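Local atomic coordinates of putative citrate lyase, alfa subunit (Streptococcus mutans, PDB entry 2HJ0), a protein that is a putative alpha subunit of the citrate lyase (CitF) family, built around mixed beta sheets flanked by helices. Residues H400-F405 with I432-S437. Numbering follows the deposited sequence.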
loop_
_atom_site.group_PDB
_atom_site.type_symbol
_atom_site.label_atom_id
_atom_site.label_comp_id
_atom_site.label_asym_id
_atom_site.label_seq_id
_atom_site.Cartn_x
_atom_site.Cartn_y
_atom_site.Cartn_z
ATOM N N HIS A 400 -22.618 -3.833 7.549
ATOM C CA HIS A 400 -24.037 -3.883 7.248
ATOM C C HIS A 400 -24.565 -2.644 6.509
ATOM O O HIS A 400 -24.930 -2.727 5.337
ATOM C CB HIS A 400 -24.809 -4.109 8.539
ATOM C CG HIS A 400 -26.160 -4.707 8.336
ATOM N ND1 HIS A 400 -27.224 -3.992 7.829
ATOM C CD2 HIS A 400 -26.633 -5.945 8.611
ATOM C CE1 HIS A 400 -28.300 -4.763 7.813
ATOM N NE2 HIS A 400 -27.969 -5.952 8.283
ATOM N N CYS A 401 -24.611 -1.492 7.168
ATOM C CA CYS A 401 -25.109 -0.309 6.481
ATOM C C CYS A 401 -24.202 0.060 5.304
ATOM O O CYS A 401 -24.631 0.763 4.397
ATOM C CB CYS A 401 -25.227 0.881 7.441
ATOM S SG CYS A 401 -23.681 1.720 7.852
ATOM N N ASP A 402 -22.957 -0.417 5.318
ATOM C CA ASP A 402 -22.005 -0.133 4.244
ATOM C C ASP A 402 -22.392 -0.777 2.926
ATOM O O ASP A 402 -22.648 -0.101 1.939
ATOM C CB ASP A 402 -20.604 -0.647 4.586
ATOM C CG ASP A 402 -19.878 0.224 5.571
ATOM O OD1 ASP A 402 -19.958 1.476 5.451
ATOM O OD2 ASP A 402 -19.198 -0.347 6.456
ATOM N N THR A 403 -22.400 -2.102 2.903
ATOM C CA THR A 403 -22.722 -2.795 1.673
ATOM C C THR A 403 -24.197 -2.607 1.336
ATOM O O THR A 403 -24.571 -2.466 0.171
ATOM C CB THR A 403 -22.410 -4.283 1.784
ATOM O OG1 THR A 403 -23.431 -4.914 2.554
ATOM C CG2 THR A 403 -21.095 -4.481 2.470
ATOM N N ALA A 404 -25.041 -2.597 2.357
ATOM C CA ALA A 404 -26.463 -2.426 2.109
ATOM C C ALA A 404 -26.668 -1.231 1.201
ATOM O O ALA A 404 -27.567 -1.214 0.365
ATOM C CB ALA A 404 -27.216 -2.217 3.406
ATOM N N PHE A 405 -25.837 -0.214 1.358
ATOM C CA PHE A 405 -25.999 0.946 0.516
ATOM C C PHE A 405 -25.352 0.782 -0.860
ATOM O O PHE A 405 -25.984 1.058 -1.874
ATOM C CB PHE A 405 -25.448 2.186 1.221
ATOM C CG PHE A 405 -25.381 3.408 0.341
ATOM C CD1 PHE A 405 -24.258 3.661 -0.435
ATOM C CD2 PHE A 405 -26.451 4.292 0.274
ATOM C CE1 PHE A 405 -24.204 4.767 -1.258
ATOM C CE2 PHE A 405 -26.401 5.402 -0.550
ATOM C CZ PHE A 405 -25.277 5.640 -1.317
ATOM N N ILE A 432 -29.192 0.875 12.673
ATOM C CA ILE A 432 -27.841 0.827 12.131
ATOM C C ILE A 432 -27.887 1.033 10.620
ATOM O O ILE A 432 -27.062 1.760 10.069
ATOM C CB ILE A 432 -27.109 -0.501 12.467
ATOM C CG1 ILE A 432 -26.603 -0.470 13.910
ATOM C CG2 ILE A 432 -25.889 -0.672 11.570
ATOM C CD1 ILE A 432 -27.675 -0.222 14.921
ATOM N N THR A 433 -28.856 0.414 9.955
ATOM C CA THR A 433 -28.992 0.553 8.509
ATOM C C THR A 433 -30.380 1.069 8.137
ATOM O O THR A 433 -31.395 0.437 8.421
ATOM C CB THR A 433 -28.777 -0.791 7.783
ATOM O OG1 THR A 433 -27.482 -1.310 8.106
ATOM C CG2 THR A 433 -28.896 -0.609 6.269
ATOM N N PRO A 434 -30.440 2.226 7.480
ATOM C CA PRO A 434 -31.710 2.835 7.061
ATOM C C PRO A 434 -32.459 2.006 6.017
ATOM O O PRO A 434 -31.846 1.394 5.138
ATOM C CB PRO A 434 -31.282 4.196 6.514
ATOM C CG PRO A 434 -29.926 3.900 5.935
ATOM C CD PRO A 434 -29.288 3.003 6.996
ATOM N N GLY A 435 -33.786 1.999 6.124
ATOM C CA GLY A 435 -34.609 1.237 5.208
ATOM C C GLY A 435 -34.346 1.586 3.765
ATOM O O GLY A 435 -34.448 0.745 2.862
ATOM N N THR A 436 -34.010 2.843 3.538
ATOM C CA THR A 436 -33.710 3.293 2.189
ATOM C C THR A 436 -32.560 2.511 1.538
ATOM O O THR A 436 -32.315 2.670 0.348
ATOM C CB THR A 436 -33.347 4.752 2.198
ATOM O OG1 THR A 436 -32.383 4.976 3.227
ATOM C CG2 THR A 436 -34.570 5.591 2.458
ATOM N N SER A 437 -31.869 1.681 2.324
ATOM C CA SER A 437 -30.758 0.863 1.833
ATOM C C SER A 437 -31.165 -0.603 1.719
ATOM O O SER A 437 -30.437 -1.424 1.162
ATOM C CB SER A 437 -29.542 0.956 2.772
ATOM O OG SER A 437 -28.795 2.134 2.570
#
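H400 and T433 supply the one hydrogen bond between helix 400-405 and the loop 432-437: H400 ND1 lies 2.7 Å from T433 OG1, at the edge of the imidazole and near its plane. The angle of 142° is moderately bent, and either atom could be the donor. A chi1 of -157° carries the ring toward T433, and its turn about CB-CG presents ND1.

Two polar approaches are proximity alone. C401 N sits 3.0 Å from T433 OG1 at an angle too poor for a bond, and A404 O meets S437 O, both acceptors; A404 O instead accepts from S410 OG.

The remaining contacts are van der Waals. T433 chi1 (-58°) sends OG1 to H400 and the other branch, CG2, to A404, whose CB it meets at 3.7 Å. A404 CB also faces S437 CB at 4.0 Å. C401 CB rests 3.3 Å from I432 O. S437 OG, in the plane of the F405 ring, meets its edge at CD2 (3.9 Å).

I432 and T433 fit a classic beta bulge opposite V383. The contact packs helix 400-406, which precedes strand 409-413, on the loop leading into the neighbouring strand 440-442; F405 also packs on P43 of the second subunit. The chemistry implies a mixed, largely buried contact, in which the T433 bond at ND1, together with that of NE2 to S373 O outside it, would hold the histidine's rotation.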